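Local coordinates for kelch domain-containing protein (PDB 5C86) that probably oxidises alcohols at a single copper centre, as a fungal member of the galactose oxidase and glyoxal oxidase family, at residues 109-117 and 149-158. Sequence-based numbering, arbitrary orientation. Where two conformers were deposited one is given.
Sequences TPLSNMQIS and YDPKANTWTK
The indole of W156 lies between M114 on one face and the CB of Y149 on the other, with the carbonyl oxygen of S112 at its edge, in the ring plane; the Y149 ring has N154 OD1 at its own edge, also in plane. M114 runs alongside the indole, its CG 3.7 Å from the centroid of the six-membered ring of W156 in a CH-pi contact. With chi2 extended (177°), M114 SD sits over the same face but farther out, 4.7 Å from that centroid, a Met-aromatic contact; the chain then bends at chi3 and leads away. The edge contact is a weak, bent bond from W156 NE1 to S112 O, 3.0 Å long; T95 OG1 also bonds to this oxygen.

A second polar contact centres on N154. Its OD1 accepts S112 N at 2.9 Å (157° at the hydrogen) and, from strand 147-150, Y149 OH at 2.6 Å; two donors thus grip this oxygen, which should limit rotation of the amide. L111 crosses Y149 at about a right angle, its CD1 3.3 Å from Y149 OH. Water 1 links S112 OG to W156 N. K158 crosses Q115 at about a right angle, its CG 3.5 Å from Q115 CB, and its CD meets I116 CD1.

Neighbouring blades of a Kelch beta-propeller pack in this way: the outermost strand of one, 155-158, meets the chain leaving the outermost strand of the preceding blade, 109-111.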
ATOM      1  N   THR A 109       6.929  20.135   0.376  1.00 20.77           N
ATOM      2  CA  THR A 109       6.919  21.276  -0.550  1.00 21.25           C
ATOM      3  C   THR A 109       5.887  21.135  -1.657  1.00 24.05           C
ATOM      4  O   THR A 109       5.457  20.038  -2.001  1.00 21.00           O
ATOM      5  CB  THR A 109       8.337  21.442  -1.103  1.00 23.28           C
ATOM      6  OG1 THR A 109       8.683  20.325  -1.962  1.00 22.76           O
ATOM      7  CG2 THR A 109       9.330  21.624   0.031  1.00 26.90           C
ATOM      8  N   PRO A 110       5.496  22.221  -2.338  1.00 20.57           N
ATOM      9  CA  PRO A 110       4.477  22.124  -3.317  1.00 18.93           C
ATOM     10  C   PRO A 110       4.932  21.697  -4.647  1.00 20.06           C
ATOM     11  O   PRO A 110       6.028  22.002  -5.091  1.00 22.11           O
ATOM     12  CB  PRO A 110       3.929  23.601  -3.419  1.00 22.87           C
ATOM     13  CG  PRO A 110       5.106  24.382  -3.048  1.00 25.23           C
ATOM     14  CD  PRO A 110       5.758  23.624  -1.945  1.00 24.95           C
ATOM     15  N   LEU A 111       4.087  20.956  -5.307  1.00 19.48           N
ATOM     16  CA  LEU A 111       4.127  20.681  -6.699  1.00 18.12           C
ATOM     17  C   LEU A 111       2.955  21.317  -7.376  1.00 18.07           C
ATOM     18  O   LEU A 111       2.157  21.958  -6.706  1.00 19.90           O
ATOM     19  CB  LEU A 111       4.235  19.157  -6.958  1.00 20.80           C
ATOM     20  CG  LEU A 111       5.501  18.442  -6.424  1.00 20.82           C
ATOM     21  CD1 LEU A 111       5.451  16.942  -6.743  1.00 19.00           C
ATOM     22  CD2 LEU A 111       6.760  18.988  -7.051  1.00 21.02           C
ATOM     23  N   SER A 112       2.826  21.116  -8.684  1.00 18.24           N
ATOM     24  CA  SER A 112       1.753  21.723  -9.468  1.00 20.68           C
ATOM     25  C   SER A 112       0.414  21.231  -8.940  1.00 24.34           C
ATOM     26  O   SER A 112       0.271  20.023  -8.664  1.00 19.51           O
ATOM     27  CB  SER A 112       1.938  21.371 -10.908  1.00 24.37           C
ATOM     28  OG  SER A 112       0.909  21.865 -11.790  1.00 29.27           O
ATOM     29  N   ASN A 113      -0.604  22.116  -8.875  1.00 19.23           N
ATOM     30  CA  ASN A 113      -1.949  21.683  -8.593  1.00 19.46           C
ATOM     31  C   ASN A 113      -2.433  20.709  -9.648  1.00 17.11           C
ATOM     32  O   ASN A 113      -2.170  20.774 -10.797  1.00 17.81           O
ATOM     33  CB  ASN A 113      -2.900  22.933  -8.662  1.00 19.45           C
ATOM     34  CG  ASN A 113      -2.766  23.849  -7.544  1.00 21.63           C
ATOM     35  OD1 ASN A 113      -2.151  23.667  -6.527  1.00 20.80           O
ATOM     36  ND2 ASN A 113      -3.445  24.988  -7.738  1.00 28.74           N
ATOM     37  N   MET A 114      -3.274  19.745  -9.236  1.00 17.96           N
ATOM     38  CA  MET A 114      -4.000  18.896 -10.175  1.00 17.64           C
ATOM     39  C   MET A 114      -4.957  19.677 -11.091  1.00 17.23           C
ATOM     40  O   MET A 114      -5.354  20.799 -10.695  1.00 19.10           O
ATOM     41  CB  MET A 114      -4.789  17.802  -9.418  1.00 18.56           C
ATOM     42  CG  MET A 114      -3.913  16.693  -8.804  1.00 17.79           C
ATOM     43  SD  MET A 114      -4.929  15.525  -7.861  1.00 17.34           S
ATOM     44  CE  MET A 114      -5.508  16.429  -6.478  1.00 17.66           C
ATOM     45  N   GLN A 115      -5.213  19.104 -12.246  1.00 18.77           N
ATOM     46  CA  GLN A 115      -6.223  19.639 -13.202  1.00 19.82           C
ATOM     47  C   GLN A 115      -7.623  19.570 -12.637  1.00 21.68           C
ATOM     48  O   GLN A 115      -8.442  20.439 -12.963  1.00 23.46           O
ATOM     49  CB  GLN A 115      -6.181  18.954 -14.524  1.00 23.97           C
ATOM     50  CG  GLN A 115      -4.849  19.223 -15.228  1.00 28.27           C
ATOM     51  CD  GLN A 115      -4.790  20.676 -15.706  1.00 34.66           C
ATOM     52  OE1 GLN A 115      -3.994  21.472 -15.220  0.80 40.90           O
ATOM     53  NE2 GLN A 115      -5.730  21.021 -16.577  0.90 37.95           N
ATOM     54  N   ILE A 116      -7.928  18.513 -11.862  1.00 20.40           N
ATOM     55  CA  ILE A 116      -9.263  18.327 -11.271  1.00 19.13           C
ATOM     56  C   ILE A 116      -9.069  18.098  -9.803  1.00 19.31           C
ATOM     57  O   ILE A 116      -8.367  17.086  -9.434  1.00 17.94           O
ATOM     58  CB  ILE A 116      -9.995  17.151 -11.892  1.00 19.45           C
ATOM     59  CG1 ILE A 116     -10.026  17.283 -13.416  1.00 19.87           C
ATOM     60  CG2 ILE A 116     -11.384  16.963 -11.286  1.00 19.68           C
ATOM     61  CD1 ILE A 116     -10.351  16.079 -14.262  1.00 22.50           C
ATOM     62  N   SER A 117      -9.607  18.957  -8.954  0.57 17.63           N
ATOM     63  CA  SER A 117      -9.466  18.823  -7.523  0.57 17.19           C
ATOM     64  C   SER A 117     -10.283  17.603  -7.042  0.57 17.33           C
ATOM     65  O   SER A 117     -11.327  17.271  -7.621  0.57 16.42           O
ATOM     66  CB  SER A 117      -9.850  20.091  -6.758  0.57 18.96           C
ATOM     67  OG  SER A 117     -11.184  20.478  -7.032  0.57 17.82           O
ATOM     68  N   TYR A 149       0.540  12.943 -13.789  1.00 17.06           N
ATOM     69  CA  TYR A 149       1.571  13.830 -13.397  1.00 15.51           C
ATOM     70  C   TYR A 149       2.937  13.366 -13.968  1.00 19.90           C
ATOM     71  O   TYR A 149       3.359  12.225 -13.729  1.00 18.40           O
ATOM     72  CB  TYR A 149       1.688  13.947 -11.918  1.00 17.62           C
ATOM     73  CG  TYR A 149       2.706  14.892 -11.412  1.00 17.18           C
ATOM     74  CD1 TYR A 149       2.575  16.284 -11.576  1.00 17.37           C
ATOM     75  CD2 TYR A 149       3.828  14.455 -10.768  1.00 17.84           C
ATOM     76  CE1 TYR A 149       3.503  17.149 -11.058  1.00 18.46           C
ATOM     77  CE2 TYR A 149       4.808  15.309 -10.245  1.00 17.37           C
ATOM     78  CZ  TYR A 149       4.673  16.712 -10.407  1.00 17.88           C
ATOM     79  OH  TYR A 149       5.673  17.585  -9.930  1.00 18.17           O
ATOM     80  N   ASP A 150       3.665  14.276 -14.609  1.00 18.10           N
ATOM     81  CA  ASP A 150       5.001  13.968 -15.141  1.00 21.25           C
ATOM     82  C   ASP A 150       5.927  14.690 -14.224  1.00 22.06           C
ATOM     83  O   ASP A 150       6.043  15.904 -14.251  1.00 21.60           O
ATOM     84  CB  ASP A 150       5.142  14.446 -16.583  1.00 20.71           C
ATOM     85  CG  ASP A 150       6.568  14.190 -17.155  1.00 24.23           C
ATOM     86  OD1 ASP A 150       7.487  14.017 -16.351  1.00 29.87           O
ATOM     87  OD2 ASP A 150       6.716  14.193 -18.368  1.00 31.31           O
ATOM     88  N   PRO A 151       6.683  13.995 -13.364  1.00 20.47           N
ATOM     89  CA  PRO A 151       7.472  14.642 -12.369  1.00 20.40           C
ATOM     90  C   PRO A 151       8.677  15.355 -12.949  1.00 21.12           C
ATOM     91  O   PRO A 151       9.199  16.231 -12.313  1.00 25.68           O
ATOM     92  CB  PRO A 151       7.891  13.501 -11.409  1.00 20.88           C
ATOM     93  CG  PRO A 151       7.794  12.315 -12.243  1.00 22.21           C
ATOM     94  CD  PRO A 151       6.598  12.540 -13.104  1.00 21.32           C
ATOM     95  N   LYS A 152       9.111  14.964 -14.119  1.00 24.41           N
ATOM     96  CA  LYS A 152      10.247  15.656 -14.805  1.00 28.78           C
ATOM     97  C   LYS A 152       9.816  16.992 -15.335  1.00 29.95           C
ATOM     98  O   LYS A 152      10.632  17.871 -15.395  1.00 34.18           O
ATOM     99  CB  LYS A 152      10.792  14.805 -15.947  1.00 32.18           C
ATOM    100  CG  LYS A 152      11.443  13.497 -15.419  1.00 38.69           C
ATOM    101  CD  LYS A 152      11.845  12.516 -16.547  1.00 43.60           C
ATOM    102  CE  LYS A 152      10.658  12.135 -17.468  1.00 46.61           C
ATOM    103  NZ  LYS A 152       9.281  11.904 -16.822  1.00 46.08           N
ATOM    104  N   ALA A 153       8.550  17.128 -15.748  1.00 27.00           N
ATOM    105  CA  ALA A 153       8.029  18.450 -16.253  1.00 28.07           C
ATOM    106  C   ALA A 153       7.178  19.222 -15.249  1.00 29.61           C
ATOM    107  O   ALA A 153       6.738  20.310 -15.601  1.00 31.23           O
ATOM    108  CB  ALA A 153       7.235  18.213 -17.486  1.00 28.68           C
ATOM    109  N   ASN A 154       6.963  18.701 -14.018  1.00 24.80           N
ATOM    110  CA  ASN A 154       5.989  19.182 -12.999  1.00 24.03           C
ATOM    111  C   ASN A 154       4.665  19.608 -13.608  1.00 23.04           C
ATOM    112  O   ASN A 154       4.202  20.729 -13.333  1.00 24.26           O
ATOM    113  CB  ASN A 154       6.628  20.283 -12.135  1.00 23.14           C
ATOM    114  CG  ASN A 154       5.777  20.780 -10.942  1.00 26.59           C
ATOM    115  OD1 ASN A 154       5.047  20.087 -10.213  1.00 22.96           O
ATOM    116  ND2 ASN A 154       5.896  22.069 -10.721  1.00 25.60           N
ATOM    117  N   THR A 155       4.094  18.754 -14.435  0.70 21.33           N
ATOM    118  CA  THR A 155       2.825  19.009 -15.096  0.70 22.37           C
ATOM    119  C   THR A 155       1.829  17.905 -14.817  0.70 20.85           C
ATOM    120  O   THR A 155       2.224  16.737 -14.768  0.70 20.54           O
ATOM    121  CB  THR A 155       2.954  19.077 -16.627  0.70 23.42           C
ATOM    122  OG1 THR A 155       3.402  17.799 -17.148  0.70 26.73           O
ATOM    123  CG2 THR A 155       3.915  20.169 -17.018  0.70 20.91           C
ATOM    124  N   TRP A 156       0.556  18.278 -14.689  1.00 19.55           N
ATOM    125  CA  TRP A 156      -0.588  17.376 -14.727  1.00 20.11           C
ATOM    126  C   TRP A 156      -1.295  17.528 -16.045  1.00 20.89           C
ATOM    127  O   TRP A 156      -1.526  18.717 -16.476  1.00 22.70           O
ATOM    128  CB  TRP A 156      -1.570  17.721 -13.619  1.00 19.27           C
ATOM    129  CG  TRP A 156      -1.118  17.353 -12.212  1.00 17.28           C
ATOM    130  CD1 TRP A 156      -0.532  18.105 -11.318  1.00 17.34           C
ATOM    131  CD2 TRP A 156      -1.248  16.027 -11.612  1.00 17.26           C
ATOM    132  NE1 TRP A 156      -0.304  17.440 -10.124  1.00 17.91           N
ATOM    133  CE2 TRP A 156      -0.730  16.150 -10.279  1.00 17.46           C
ATOM    134  CE3 TRP A 156      -1.794  14.817 -12.043  1.00 16.61           C
ATOM    135  CZ2 TRP A 156      -0.688  15.033  -9.395  1.00 18.30           C
ATOM    136  CZ3 TRP A 156      -1.746  13.724 -11.166  1.00 17.17           C
ATOM    137  CH2 TRP A 156      -1.233  13.872  -9.870  1.00 16.93           C
ATOM    138  N   THR A 157      -1.663  16.463 -16.690  1.00 20.41           N
ATOM    139  CA  THR A 157      -2.382  16.468 -17.947  1.00 22.93           C
ATOM    140  C   THR A 157      -3.647  15.586 -17.785  1.00 26.46           C
ATOM    141  O   THR A 157      -3.552  14.424 -17.357  1.00 20.93           O
ATOM    142  CB  THR A 157      -1.450  15.936 -19.036  1.00 27.02           C
ATOM    143  OG1 THR A 157      -0.194  16.641 -18.943  1.00 29.49           O
ATOM    144  CG2 THR A 157      -2.069  16.126 -20.426  1.00 29.86           C
ATOM    145  N   LYS A 158      -4.833  16.099 -18.131  1.00 23.03           N
ATOM    146  CA  LYS A 158      -6.011  15.311 -18.246  1.00 21.22           C
ATOM    147  C   LYS A 158      -5.927  14.346 -19.349  1.00 23.49           C
ATOM    148  O   LYS A 158      -5.366  14.629 -20.414  1.00 24.80           O
ATOM    149  CB  LYS A 158      -7.275  16.200 -18.429  1.00 24.70           C
ATOM    150  CG  LYS A 158      -7.449  17.098 -17.236  1.00 26.75           C
ATOM    151  CD  LYS A 158      -8.731  17.893 -17.203  1.00 29.60           C
ATOM    152  CE  LYS A 158      -8.655  18.967 -18.301  1.00 30.51           C
ATOM    153  NZ  LYS A 158      -9.617  19.993 -17.847  1.00 33.14           N
TER
HETATM  154  O   HOH W   1       0.259  21.190 -14.186  1.00 30.06           O
HETATM  155  O   HOH W   2      -8.319  21.886 -15.529  1.00 34.42           O